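Local coordinates for protein M32 carboxypeptidase (Chitinophagaceae bacterium, PDB 7A03) that probably removes amino acids one at a time from the C-terminal end of peptides, as a metal-dependent carboxypeptidase of the M32 family, at residues Asn331-Leu334 / Gln335-Tyr338; Ser310-Phe313 / Trp314-Gln317. All blocks are in the same frame, centred on the assembly; numbering follows the deposited sequence.

Contact 1 (Asn331-Leu334 / Gln335-Tyr338); sequences NVSL and QEFY
Two donors hold Glu-336 OE1. The backbone N-H of Ser-333 reaches it at 2.8 Å from N to OE1 in an almost straight bond (174°), using the lone pair that faces away from OE2, and Arg-198 NH1 forms a salt bridge to the same oxygen. Since both partners carry positive or partly positive hydrogens, they probably favour the ionised carboxylate. Ser-333 returns the bond: its OG accepts from Glu-336 N at 3.1 Å, with an N-H...O angle of 164°. The serine hydroxyl can do so because chi1 of 64° tucks OG between its own backbone N and carbonyl carbon, turned back over the first turn of the helix. The chain of Glu-336 runs back past this hydroxyl, its CG lying 3.1 Å from Ser-333 OG, before OE1 meets the peptide nitrogen. Val-332 adds an apolar flank: its CG1 branch, anti to the backbone N, lies 3.8 Å from CB of Glu-336, the two side chains crossing at a slant, and it also approaches CB of Phe-337 more loosely. From there the regular helical bonds take over, with Phe-337 N donating to Ser-333 O at 3.0 Å and Tyr-338 N to Leu-334 O at 2.9 Å. The buried ring of Phe-337 leads away from the cap to meet Trp-314 edge-to-face and to pack beside Tyr-318, while Val-332 O accepts from Tyr-318 OH. Arg-198 also bonds Asn-331 O, so one guanidinium group ties the incoming loop to the cap glutamate. Reciprocal bonding between Ser-333 at the N-cap and Glu-336 three residues on is a capping box, here starting helix 334-341.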
loop_
_atom_site.group_PDB
_atom_site.type_symbol
_atom_site.label_atom_id
_atom_site.label_comp_id
_atom_site.label_asym_id
_atom_site.label_seq_id
_atom_site.Cartn_x
_atom_site.Cartn_y
_atom_site.Cartn_z
ATOM N N ASN A 331 22.278 -2.048 -27.598
ATOM C CA ASN A 331 23.673 -2.108 -27.183
ATOM C C ASN A 331 23.826 -2.115 -25.660
ATOM O O ASN A 331 24.879 -1.720 -25.154
ATOM C CB ASN A 331 24.468 -0.963 -27.820
ATOM C CG ASN A 331 24.054 0.401 -27.297
ATOM O OD1 ASN A 331 22.939 0.575 -26.797
ATOM N ND2 ASN A 331 24.945 1.380 -27.418
ATOM N N VAL A 332 22.796 -2.554 -24.927
ATOM C CA VAL A 332 22.795 -2.632 -23.465
ATOM C C VAL A 332 22.638 -4.097 -23.065
ATOM O O VAL A 332 21.710 -4.768 -23.527
ATOM C CB VAL A 332 21.655 -1.785 -22.861
ATOM C CG1 VAL A 332 21.679 -1.863 -21.329
ATOM C CG2 VAL A 332 21.746 -0.337 -23.328
ATOM N N SER A 333 23.532 -4.595 -22.199
ATOM C CA SER A 333 23.486 -6.017 -21.864
ATOM C C SER A 333 22.456 -6.291 -20.781
ATOM O O SER A 333 21.996 -5.388 -20.083
ATOM C CB SER A 333 24.826 -6.523 -21.315
ATOM O OG SER A 333 25.162 -5.905 -20.079
ATOM N N LEU A 334 22.119 -7.573 -20.627
ATOM C CA LEU A 334 21.186 -7.957 -19.572
ATOM C C LEU A 334 21.681 -7.497 -18.203
ATOM O O LEU A 334 20.906 -6.945 -17.412
ATOM C CB LEU A 334 20.947 -9.470 -19.591
ATOM C CG LEU A 334 20.256 -10.104 -18.380
ATOM C CD1 LEU A 334 18.857 -9.582 -18.218
ATOM C CD2 LEU A 334 20.272 -11.652 -18.477
ATOM N N GLN A 335 22.972 -7.698 -17.920
ATOM C CA GLN A 335 23.541 -7.293 -16.636
ATOM C C GLN A 335 23.477 -5.784 -16.431
ATOM O O GLN A 335 23.148 -5.315 -15.332
ATOM C CB GLN A 335 24.987 -7.785 -16.521
ATOM C CG GLN A 335 25.120 -9.136 -15.862
ATOM C CD GLN A 335 24.554 -9.144 -14.455
ATOM O OE1 GLN A 335 24.688 -8.173 -13.715
ATOM N NE2 GLN A 335 23.898 -10.233 -14.090
ATOM N N GLU A 336 23.790 -5.002 -17.472
ATOM C CA GLU A 336 23.692 -3.547 -17.343
ATOM C C GLU A 336 22.265 -3.115 -17.035
ATOM O O GLU A 336 22.036 -2.250 -16.176
ATOM C CB GLU A 336 24.192 -2.868 -18.615
ATOM C CG GLU A 336 25.675 -3.062 -18.830
ATOM C CD GLU A 336 26.156 -2.533 -20.167
ATOM O OE1 GLU A 336 25.499 -2.814 -21.188
ATOM O OE2 GLU A 336 27.194 -1.840 -20.195
ATOM N N PHE A 337 21.294 -3.709 -17.733
ATOM C CA PHE A 337 19.898 -3.369 -17.507
ATOM C C PHE A 337 19.466 -3.748 -16.091
ATOM O O PHE A 337 18.806 -2.961 -15.397
ATOM C CB PHE A 337 19.035 -4.059 -18.563
ATOM C CG PHE A 337 17.586 -3.696 -18.473
ATOM C CD1 PHE A 337 17.104 -2.542 -19.079
ATOM C CD2 PHE A 337 16.705 -4.509 -17.784
ATOM C CE1 PHE A 337 15.764 -2.202 -18.990
ATOM C CE2 PHE A 337 15.373 -4.168 -17.691
ATOM C CZ PHE A 337 14.910 -3.024 -18.296
ATOM N N TYR A 338 19.862 -4.942 -15.637
ATOM C CA TYR A 338 19.510 -5.427 -14.300
ATOM C C TYR A 338 20.067 -4.508 -13.218
ATOM O O TYR A 338 19.358 -4.117 -12.269
ATOM C CB TYR A 338 20.053 -6.851 -14.164
ATOM C CG TYR A 338 20.014 -7.456 -12.785
ATOM C CD1 TYR A 338 18.808 -7.672 -12.122
ATOM C CD2 TYR A 338 21.184 -7.828 -12.152
ATOM C CE1 TYR A 338 18.782 -8.234 -10.862
ATOM C CE2 TYR A 338 21.163 -8.392 -10.894
ATOM C CZ TYR A 338 19.963 -8.588 -10.254
ATOM O OH TYR A 338 19.949 -9.157 -8.996
#

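Contact 2 (Ser310-Phe313 / Trp314-Gln317)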
loop_
_atom_site.group_PDB
_atom_site.type_symbol
_atom_site.label_atom_id
_atom_site.label_comp_id
_atom_site.label_asym_id
_atom_site.label_seq_id
_atom_site.Cartn_x
_atom_site.Cartn_y
_atom_site.Cartn_z
ATOM N N SER A 310 14.062 -8.907 -10.539
ATOM C CA SER A 310 14.974 -10.027 -10.363
ATOM C C SER A 310 15.630 -10.414 -11.681
ATOM O O SER A 310 15.084 -10.187 -12.768
ATOM C CB SER A 310 14.230 -11.229 -9.790
ATOM O OG SER A 310 13.457 -11.872 -10.788
ATOM N N LEU A 311 16.831 -10.984 -11.567
ATOM C CA LEU A 311 17.551 -11.419 -12.756
ATOM C C LEU A 311 16.779 -12.506 -13.493
ATOM O O LEU A 311 16.701 -12.488 -14.729
ATOM C CB LEU A 311 18.951 -11.905 -12.373
ATOM C CG LEU A 311 19.818 -12.340 -13.553
ATOM C CD1 LEU A 311 20.063 -11.184 -14.492
ATOM C CD2 LEU A 311 21.136 -12.890 -13.038
ATOM N N ASN A 312 16.174 -13.444 -12.753
ATOM C CA ASN A 312 15.424 -14.530 -13.382
ATOM C C ASN A 312 14.285 -14.008 -14.243
ATOM O O ASN A 312 14.067 -14.498 -15.352
ATOM C CB ASN A 312 14.880 -15.486 -12.325
ATOM C CG ASN A 312 15.904 -16.484 -11.866
ATOM O OD1 ASN A 312 16.898 -16.735 -12.546
ATOM N ND2 ASN A 312 15.677 -17.055 -10.692
ATOM N N PHE A 313 13.534 -13.019 -13.748
ATOM C CA PHE A 313 12.468 -12.417 -14.553
ATOM C C PHE A 313 13.029 -11.850 -15.857
ATOM O O PHE A 313 12.473 -12.056 -16.952
ATOM C CB PHE A 313 11.813 -11.305 -13.725
ATOM C CG PHE A 313 10.608 -10.652 -14.363
ATOM C CD1 PHE A 313 9.383 -11.290 -14.378
ATOM C CD2 PHE A 313 10.709 -9.378 -14.901
ATOM C CE1 PHE A 313 8.249 -10.664 -14.938
ATOM C CE2 PHE A 313 9.606 -8.752 -15.477
ATOM C CZ PHE A 313 8.369 -9.401 -15.496
ATOM N N TRP A 314 14.147 -11.135 -15.755
ATOM C CA TRP A 314 14.719 -10.467 -16.909
ATOM C C TRP A 314 15.455 -11.406 -17.866
ATOM O O TRP A 314 15.616 -11.043 -19.027
ATOM C CB TRP A 314 15.494 -9.203 -16.493
ATOM C CG TRP A 314 14.512 -8.178 -16.045
ATOM C CD1 TRP A 314 14.177 -7.838 -14.755
ATOM C CD2 TRP A 314 13.634 -7.441 -16.892
ATOM N NE1 TRP A 314 13.168 -6.901 -14.757
ATOM C CE2 TRP A 314 12.822 -6.633 -16.056
ATOM C CE3 TRP A 314 13.467 -7.361 -18.277
ATOM C CZ2 TRP A 314 11.847 -5.776 -16.565
ATOM C CZ3 TRP A 314 12.511 -6.500 -18.783
ATOM C CH2 TRP A 314 11.712 -5.715 -17.934
ATOM N N LYS A 315 15.826 -12.618 -17.447
ATOM C CA LYS A 315 16.398 -13.559 -18.408
ATOM C C LYS A 315 15.431 -13.819 -19.555
ATOM O O LYS A 315 15.843 -13.905 -20.714
ATOM C CB LYS A 315 16.750 -14.865 -17.717
ATOM C CG LYS A 315 17.982 -14.779 -16.850
ATOM C CD LYS A 315 18.284 -16.107 -16.179
ATOM C CE LYS A 315 19.259 -15.946 -15.028
ATOM N NZ LYS A 315 19.521 -17.264 -14.380
ATOM N N PHE A 316 14.137 -13.923 -19.253
ATOM C CA PHE A 316 13.122 -14.075 -20.284
ATOM C C PHE A 316 12.666 -12.736 -20.844
ATOM O O PHE A 316 12.522 -12.587 -22.068
ATOM C CB PHE A 316 11.927 -14.850 -19.712
ATOM C CG PHE A 316 10.775 -14.997 -20.669
ATOM C CD1 PHE A 316 10.758 -16.035 -21.588
ATOM C CD2 PHE A 316 9.699 -14.124 -20.631
ATOM C CE1 PHE A 316 9.704 -16.190 -22.456
ATOM C CE2 PHE A 316 8.629 -14.267 -21.512
ATOM C CZ PHE A 316 8.636 -15.311 -22.426
ATOM N N GLN A 317 12.425 -11.745 -19.983
ATOM C CA GLN A 317 11.824 -10.512 -20.479
ATOM C C GLN A 317 12.806 -9.602 -21.218
ATOM O O GLN A 317 12.394 -8.864 -22.118
ATOM C CB GLN A 317 11.114 -9.756 -19.353
ATOM C CG GLN A 317 9.862 -10.450 -18.819
ATOM C CD GLN A 317 8.696 -10.460 -19.807
ATOM O OE1 GLN A 317 8.716 -9.770 -20.834
ATOM N NE2 GLN A 317 7.673 -11.232 -19.486
#
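The ring of Phe-313 presents an edge to one face of the Trp-314 indole, a T-shaped pair with planes at 83° and 5.0 Å between the centroids of the phenyl and five-membered rings. Phe-313 CD2 lies 3.5 Å from Trp-314 NE1. Over one face of the Phe-313 ring sits CG of Gln-317, 3.9 Å from the centroid and 19° off the normal, a CH-pi contact. At the edge of the indole, Trp-314 CD1 approaches Ser-310 O at 3.2 Å; this oxygen also accepts from Trp-314 N. The neighbouring rings leave the backbone on different rotamers, Phe-313 with CG anti to its N (chi1 -175°) and Trp-314 with CG beside its N, which brings edge against face. On another side of the helix, the extended chain of Lys-315 runs alongside Asn-312 and its NZ makes a weak bond to OD1, while CE lies against CG of Leu-311. Ser-310 OG caps the helix by accepting from Phe-313 N at 3.2 Å and also bonds Val-307 O. The buried polar ends are satisfied: Trp-314 NE1 bonds Gly-308 O, just ahead of the helix, while the Gln-317 amide reaches Gln-221, Tyr-452 and a glycerol probably from the crystallisation liquor. Aromatic and CH-pi contacts thus pack the buried side of the first two turns, whereas the lysine-asparagine pairing probably contributes little.

In the fold
Both contacts lie at the beginnings of helices and follow one another along the chain: contact 2 opens helix 311-324, and contact 1, after the short helix 326-329, opens helix 334-341. Their centres are 11 Å apart, on the same side of the molecule and well out from its centre. The two helices touch directly, with Leu-334 and Tyr-338 packed against helix 311-324; Tyr-338 CE1 comes within 3.4 Å of Leu-311 N. Trp-314, part of contact 2, also borders contact 1. Together they form a peripheral helical corner of this largely helical M32 fold, with Phe-337 also reaching helix 258-277, which carries an HExxH sequence, probably the metal-binding motif, though no metal is bound to it here.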